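Local coordinates for putative exported protein (Bacteroides fragilis NCTC 9343, PDB 3IEE) that is of unknown function but folds into a mainly alpha-helical bundle and is probably exported, perhaps as a lipoprotein, at residues L34-D39 / Q95-L100; L50-Q55 / A64-A69. All coordinates share one frame; numbering follows the deposited sequence. Where two conformers were deposited one is given.

Contact 1. Residues L34-D39 / Q95-L100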
loop_
_atom_site.group_PDB
_atom_site.type_symbol
_atom_site.label_atom_id
_atom_site.label_comp_id
_atom_site.label_asym_id
_atom_site.label_seq_id
_atom_site.Cartn_x
_atom_site.Cartn_y
_atom_site.Cartn_z
ATOM N N LEU A 34 5.088 -3.978 6.027
ATOM C CA LEU A 34 5.199 -2.840 5.128
ATOM C C LEU A 34 6.231 -3.148 4.055
ATOM O O LEU A 34 6.008 -2.916 2.880
ATOM C CB LEU A 34 5.613 -1.583 5.913
ATOM C CG LEU A 34 5.681 -0.250 5.121
ATOM C CD1 LEU A 34 4.310 0.165 4.661
ATOM C CD2 LEU A 34 6.288 0.887 5.999
ATOM N N GLY A 35 7.373 -3.657 4.477
ATOM C CA GLY A 35 8.443 -4.019 3.534
ATOM C C GLY A 35 8.107 -5.168 2.604
ATOM O O GLY A 35 8.369 -5.139 1.390
ATOM N N VAL A 36 7.487 -6.190 3.166
ATOM C CA VAL A 36 7.093 -7.384 2.425
ATOM C C VAL A 36 6.053 -7.049 1.378
ATOM O O VAL A 36 6.135 -7.462 0.209
ATOM C CB VAL A 36 6.553 -8.520 3.334
ATOM C CG1 VAL A 36 5.900 -9.585 2.485
ATOM C CG2 VAL A 36 7.688 -9.132 4.208
ATOM N N LEU A 37 5.047 -6.283 1.777
ATOM C CA LEU A 37 3.983 -5.954 0.835
ATOM C C LEU A 37 4.429 -4.969 -0.257
ATOM O O LEU A 37 3.918 -4.971 -1.377
ATOM C CB LEU A 37 2.804 -5.411 1.643
ATOM C CG LEU A 37 2.165 -6.496 2.516
ATOM C CD1 LEU A 37 1.196 -5.873 3.530
ATOM C CD2 LEU A 37 1.433 -7.556 1.682
ATOM N N LYS A 38 5.356 -4.100 0.097
ATOM C CA LYS A 38 6.021 -3.221 -0.887
ATOM C C LYS A 38 6.694 -4.069 -1.949
ATOM O O LYS A 38 6.560 -3.776 -3.136
ATOM C CB LYS A 38 6.992 -2.264 -0.187
ATOM C CG LYS A 38 7.816 -1.445 -1.134
ATOM C CD LYS A 38 8.743 -0.497 -0.438
ATOM C CE LYS A 38 9.589 0.271 -1.454
ATOM N NZ LYS A 38 10.848 0.738 -0.805
ATOM N N ASP A 39 7.383 -5.123 -1.520
ATOM C CA ASP A 39 8.158 -5.998 -2.385
ATOM C C ASP A 39 7.294 -6.947 -3.216
ATOM O O ASP A 39 7.609 -7.211 -4.386
ATOM C CB ASP A 39 9.086 -6.864 -1.518
ATOM C CG ASP A 39 10.474 -6.948 -2.030
ATOM O OD1 ASP A 39 10.903 -6.010 -2.724
ATOM O OD2 ASP A 39 11.164 -7.972 -1.718
ATOM N N GLN A 95 -4.301 -15.994 6.393
ATOM C CA GLN A 95 -5.175 -16.235 5.242
ATOM C C GLN A 95 -4.912 -15.250 4.110
ATOM O O GLN A 95 -4.823 -15.634 2.950
ATOM C CB GLN A 95 -6.584 -16.079 5.749
ATOM C CG GLN A 95 -7.723 -16.416 4.881
ATOM C CD GLN A 95 -8.996 -16.177 5.696
ATOM O OE1 GLN A 95 -9.283 -16.920 6.651
ATOM N NE2 GLN A 95 -9.705 -15.081 5.390
ATOM N N ASN A 96 -4.791 -13.961 4.462
ATOM C CA ASN A 96 -4.550 -12.928 3.461
ATOM C C ASN A 96 -3.139 -13.086 2.850
ATOM O O ASN A 96 -2.970 -12.972 1.621
ATOM C CB ASN A 96 -4.787 -11.528 4.060
ATOM C CG ASN A 96 -6.261 -11.105 4.055
ATOM O OD1 ASN A 96 -6.834 -10.716 3.016
ATOM N ND2 ASN A 96 -6.887 -11.205 5.198
ATOM N N TYR A 97 -2.124 -13.323 3.665
ATOM C CA TYR A 97 -0.769 -13.553 3.118
ATOM C C TYR A 97 -0.737 -14.787 2.229
ATOM O O TYR A 97 -0.127 -14.776 1.146
ATOM C CB TYR A 97 0.244 -13.652 4.244
ATOM C CG TYR A 97 0.828 -12.327 4.638
ATOM C CD1 TYR A 97 1.612 -11.598 3.735
ATOM C CD2 TYR A 97 0.547 -11.753 5.890
ATOM C CE1 TYR A 97 2.159 -10.379 4.045
ATOM C CE2 TYR A 97 1.100 -10.530 6.221
ATOM C CZ TYR A 97 1.901 -9.830 5.300
ATOM O OH TYR A 97 2.455 -8.622 5.650
ATOM N N THR A 98 -1.378 -15.847 2.689
ATOM C CA THR A 98 -1.392 -17.111 1.923
ATOM C C THR A 98 -2.047 -16.869 0.555
ATOM O O THR A 98 -1.494 -17.278 -0.490
ATOM C CB THR A 98 -2.057 -18.250 2.708
ATOM O OG1 THR A 98 -1.281 -18.508 3.885
ATOM C CG2 THR A 98 -2.126 -19.543 1.848
ATOM N N GLY A 99 -3.186 -16.182 0.571
ATOM C CA GLY A 99 -3.902 -15.811 -0.646
ATOM C C GLY A 99 -3.112 -14.921 -1.567
ATOM O O GLY A 99 -3.134 -15.083 -2.803
ATOM N N LEU A 100 -2.395 -13.961 -0.995
ATOM C CA LEU A 100 -1.523 -13.097 -1.765
ATOM C C LEU A 100 -0.413 -13.879 -2.467
ATOM O O LEU A 100 -0.190 -13.715 -3.693
ATOM C CB LEU A 100 -0.900 -12.030 -0.824
ATOM C CG LEU A 100 0.151 -11.139 -1.493
ATOM C CD1 LEU A 100 -0.312 -10.514 -2.814
ATOM C CD2 LEU A 100 0.616 -10.077 -0.534
#
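Leu37 reaches across from one helix with CD2 set against both Leu100 and Tyr97, and CD1 beside the Tyr97 hydroxyl. The tight spot is methyl on methyl: CD2 of Leu37 lies 3.5 Å from CD2 of Leu100, closer than carbons usually sit. The same Leu37 CD2 is 3.8 Å from Tyr97 CE1, while the other branch, Leu37 CD1, lies 3.7 Å from Tyr97 OH, with the two side chains meeting at about a right angle. Leu37 gets there because its CG stands anti to the carbonyl carbon (chi1 -68°), which brings the branched end nearer to helix 87-119 than the start of the side chain suggests. Val36 is the looser neighbour, its CG1 coming obliquely to Tyr97 CE1 at 4.1 Å. No hydrogen bond joins the two segments, but the Tyr97 hydroxyl is bonded to Ser33 OG, one turn before Leu37 on helix 17-40, so the buried phenol does have a polar partner. Phe148 of helix 123-162 packs on Leu37, and Val78 touches both Val36 and Tyr97. The outer sides are the loose ones: Leu34, Gly35, Lys38 and Gln95 are exposed and take no part. With the segment axes 12.6 Å apart and inclined by 24°, the helices meet through side chains and not backbone, as between near-parallel neighbours in an alpha-helical bundle.

Contact 2. Residues L50-Q55 / A64-A69; sequences LDYMEQ and AIVPPA. With EDO (1,2-ethanediol), chain I; EDO (1,2-ethanediol), chain D.
A loop that doubles back along the helix it has just left makes this contact: residues 64-69, with no regular secondary structure, run past the side of helix 43-56, and Tyr52 is the helix residue they meet. Ala64 puts its methyl against one side of the phenol ring, CB lying 3.3 Å from Tyr52 CD1 and 3.4 Å from Tyr52 CE1, an oblique approach. Tyr52 holds its CG opposite the backbone N (chi1 -179°), which carries the ring out from the helix towards the loop. Val66 meets the root of that side chain, at CB and CG, through its CG1 methyl. Since Val66 has two deposited conformers, the very short approach of this methyl should be treated as doubtful.

The loop is extended here, so side chains alternate: Ala64 and Val66 point to the helix, and Ile65 between them points away. Its backbone polar groups also alternate, and two ethanediol molecules, probably from the crystallisation liquor, are hydrogen-bonded to them. One spans a single edge of the chain, its O1 accepting from Val66 N at 2.8 Å along a nearly straight bond (172°) and its O2 donating to Ala64 O at 2.8 Å, much as a neighbouring strand might. The second donates from O2 to Ile65 O at 2.8 Å, where the carbonyl points the opposite way, and its O1 lies 3.5 Å from Pro67 CB.

Pro67, farther along, rests on Asp45 and Ala48, earlier on the same helix; before the segment, Ala61 touches Tyr52. Phe111 of helix 87-119 packs against both Val66 and the selenomethionine Met53.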
loop_
_atom_site.group_PDB
_atom_site.type_symbol
_atom_site.label_atom_id
_atom_site.label_comp_id
_atom_site.label_asym_id
_atom_site.label_seq_id
_atom_site.Cartn_x
_atom_site.Cartn_y
_atom_site.Cartn_z
ATOM N N LEU A 50 1.414 -6.272 -17.153
ATOM C CA LEU A 50 0.139 -6.251 -17.870
ATOM C C LEU A 50 0.228 -5.445 -19.179
ATOM O O LEU A 50 -0.340 -5.823 -20.212
ATOM C CB LEU A 50 -0.965 -5.687 -16.982
ATOM C CG LEU A 50 -1.388 -6.547 -15.769
ATOM C CD1 LEU A 50 -2.280 -5.642 -14.865
ATOM C CD2 LEU A 50 -2.141 -7.838 -16.192
ATOM N N ASP A 51 0.947 -4.336 -19.131
ATOM C CA ASP A 51 1.144 -3.500 -20.322
ATOM C C ASP A 51 1.887 -4.286 -21.418
ATOM O O ASP A 51 1.511 -4.215 -22.595
ATOM C CB ASP A 51 1.941 -2.257 -19.974
ATOM C CG ASP A 51 1.112 -1.167 -19.290
ATOM O OD1 ASP A 51 -0.109 -1.189 -19.391
ATOM O OD2 ASP A 51 1.732 -0.252 -18.718
ATOM N N TYR A 52 2.952 -4.972 -21.036
ATOM C CA TYR A 52 3.708 -5.854 -21.948
ATOM C C TYR A 52 2.837 -6.970 -22.495
ATOM O O TYR A 52 2.839 -7.242 -23.695
ATOM C CB TYR A 52 4.943 -6.453 -21.269
ATOM C CG TYR A 52 5.768 -7.367 -22.203
ATOM C CD1 TYR A 52 6.517 -6.842 -23.258
ATOM C CD2 TYR A 52 5.691 -8.746 -22.100
ATOM C CE1 TYR A 52 7.215 -7.664 -24.116
ATOM C CE2 TYR A 52 6.392 -9.573 -22.928
ATOM C CZ TYR A 52 7.132 -9.049 -23.964
ATOM O OH TYR A 52 7.863 -9.878 -24.787
HETATM N N MSE A 53 2.082 -7.641 -21.636
HETATM C CA MSE A 53 1.120 -8.629 -22.127
HETATM C C MSE A 53 0.215 -8.058 -23.213
HETATM O O MSE A 53 0.088 -8.662 -24.283
HETATM C CB MSE A 53 0.295 -9.247 -20.969
HETATM C CG MSE A 53 1.107 -10.137 -20.081
HETATM SE SE MSE A 53 0.198 -10.708 -18.496
HETATM C CE MSE A 53 -0.990 -12.027 -19.281
ATOM N N GLU A 54 -0.390 -6.891 -22.956
ATOM C CA GLU A 54 -1.281 -6.251 -23.934
ATOM C C GLU A 54 -0.535 -5.954 -25.241
ATOM O O GLU A 54 -1.016 -6.252 -26.337
ATOM C CB GLU A 54 -1.824 -4.909 -23.430
ATOM C CG GLU A 54 -2.779 -4.969 -22.259
ATOM C CD GLU A 54 -3.062 -3.562 -21.616
ATOM O OE1 GLU A 54 -2.228 -2.618 -21.737
ATOM O OE2 GLU A 54 -4.142 -3.416 -20.987
ATOM N N GLN A 55 0.630 -5.340 -25.106
ATOM C CA GLN A 55 1.394 -4.929 -26.287
ATOM C C GLN A 55 1.871 -6.117 -27.106
ATOM O O GLN A 55 1.798 -6.072 -28.337
ATOM C CB GLN A 55 2.585 -4.062 -25.872
ATOM C CG GLN A 55 3.306 -3.444 -27.043
ATOM C CD GLN A 55 2.356 -2.780 -28.032
ATOM O OE1 GLN A 55 2.361 -3.116 -29.246
ATOM N NE2 GLN A 55 1.529 -1.832 -27.532
ATOM N N ALA A 64 11.252 -4.444 -25.038
ATOM C CA ALA A 64 10.777 -4.604 -23.645
ATOM C C ALA A 64 11.562 -5.620 -22.863
ATOM O O ALA A 64 11.862 -6.706 -23.386
ATOM C CB ALA A 64 9.302 -5.043 -23.646
ATOM N N ILE A 65 11.852 -5.271 -21.607
ATOM C CA ILE A 65 12.290 -6.224 -20.599
ATOM C C ILE A 65 11.335 -6.057 -19.426
ATOM O O ILE A 65 11.296 -5.019 -18.800
ATOM C CB ILE A 65 13.765 -5.997 -20.159
ATOM C CG1 ILE A 65 14.724 -6.066 -21.364
ATOM C CG2 ILE A 65 14.187 -7.028 -19.039
ATOM C CD1 ILE A 65 16.218 -5.864 -20.988
ATOM N N VAL A 66 10.469 -7.027 -19.176
ATOM C CA VAL A 66 9.518 -6.865 -18.061
ATOM C C VAL A 66 10.253 -7.168 -16.766
ATOM O O VAL A 66 11.142 -8.040 -16.749
ATOM C CB VAL A 66 8.270 -7.753 -18.153
ATOM C CG1 VAL A 66 7.315 -7.197 -19.183
ATOM C CG2 VAL A 66 8.663 -9.198 -18.448
ATOM N N PRO A 67 9.904 -6.438 -15.692
ATOM C CA PRO A 67 10.541 -6.656 -14.384
ATOM C C PRO A 67 10.285 -8.095 -13.905
ATOM O O PRO A 67 9.165 -8.588 -13.967
ATOM C CB PRO A 67 9.885 -5.623 -13.466
ATOM C CG PRO A 67 8.729 -5.100 -14.171
ATOM C CD PRO A 67 8.897 -5.355 -15.638
ATOM N N PRO A 68 11.335 -8.783 -13.469
ATOM C CA PRO A 68 11.213 -10.159 -12.957
ATOM C C PRO A 68 10.551 -10.175 -11.560
ATOM O O PRO A 68 10.582 -9.175 -10.835
ATOM C CB PRO A 68 12.669 -10.593 -12.849
ATOM C CG PRO A 68 13.398 -9.315 -12.551
ATOM C CD PRO A 68 12.716 -8.264 -13.365
ATOM N N ALA A 69 9.918 -11.279 -11.197
ATOM C CA ALA A 69 9.290 -11.362 -9.872
ATOM C C ALA A 69 10.407 -11.667 -8.890
ATOM O O ALA A 69 11.088 -12.706 -9.037
ATOM C CB ALA A 69 8.243 -12.474 -9.823
HETATM C C1 EDO I . 11.690 -9.936 -20.788
HETATM O O1 EDO I . 10.470 -9.214 -20.935
HETATM C C2 EDO I . 12.086 -10.460 -22.167
HETATM O O2 EDO I . 11.742 -9.474 -23.151
HETATM C C1 EDO D . 13.095 -3.953 -14.167
HETATM O O1 EDO D . 12.032 -2.987 -14.250
HETATM C C2 EDO D . 13.399 -4.535 -15.553
HETATM O O2 EDO D . 12.570 -3.947 -16.585
#

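Along the chain the order is 34-39, 50-55, 64-69, 95-100, so both halves of contact 2 fall between the two halves of contact 1. Helix 17-40 is followed directly by helix 43-56, and the chain then returns through the loop and the short helix 75-78 into helix 87-119. That last helix serves both sites: it supplies one side of contact 1, and farther along its length Phe111 backs contact 2. The centres lie 22 Å apart and the nearest atoms about 7 Å, without touching. Contact 1 is buried inside the bundle, whereas contact 2 lies at the surface, where a loop packs on helix 43-56.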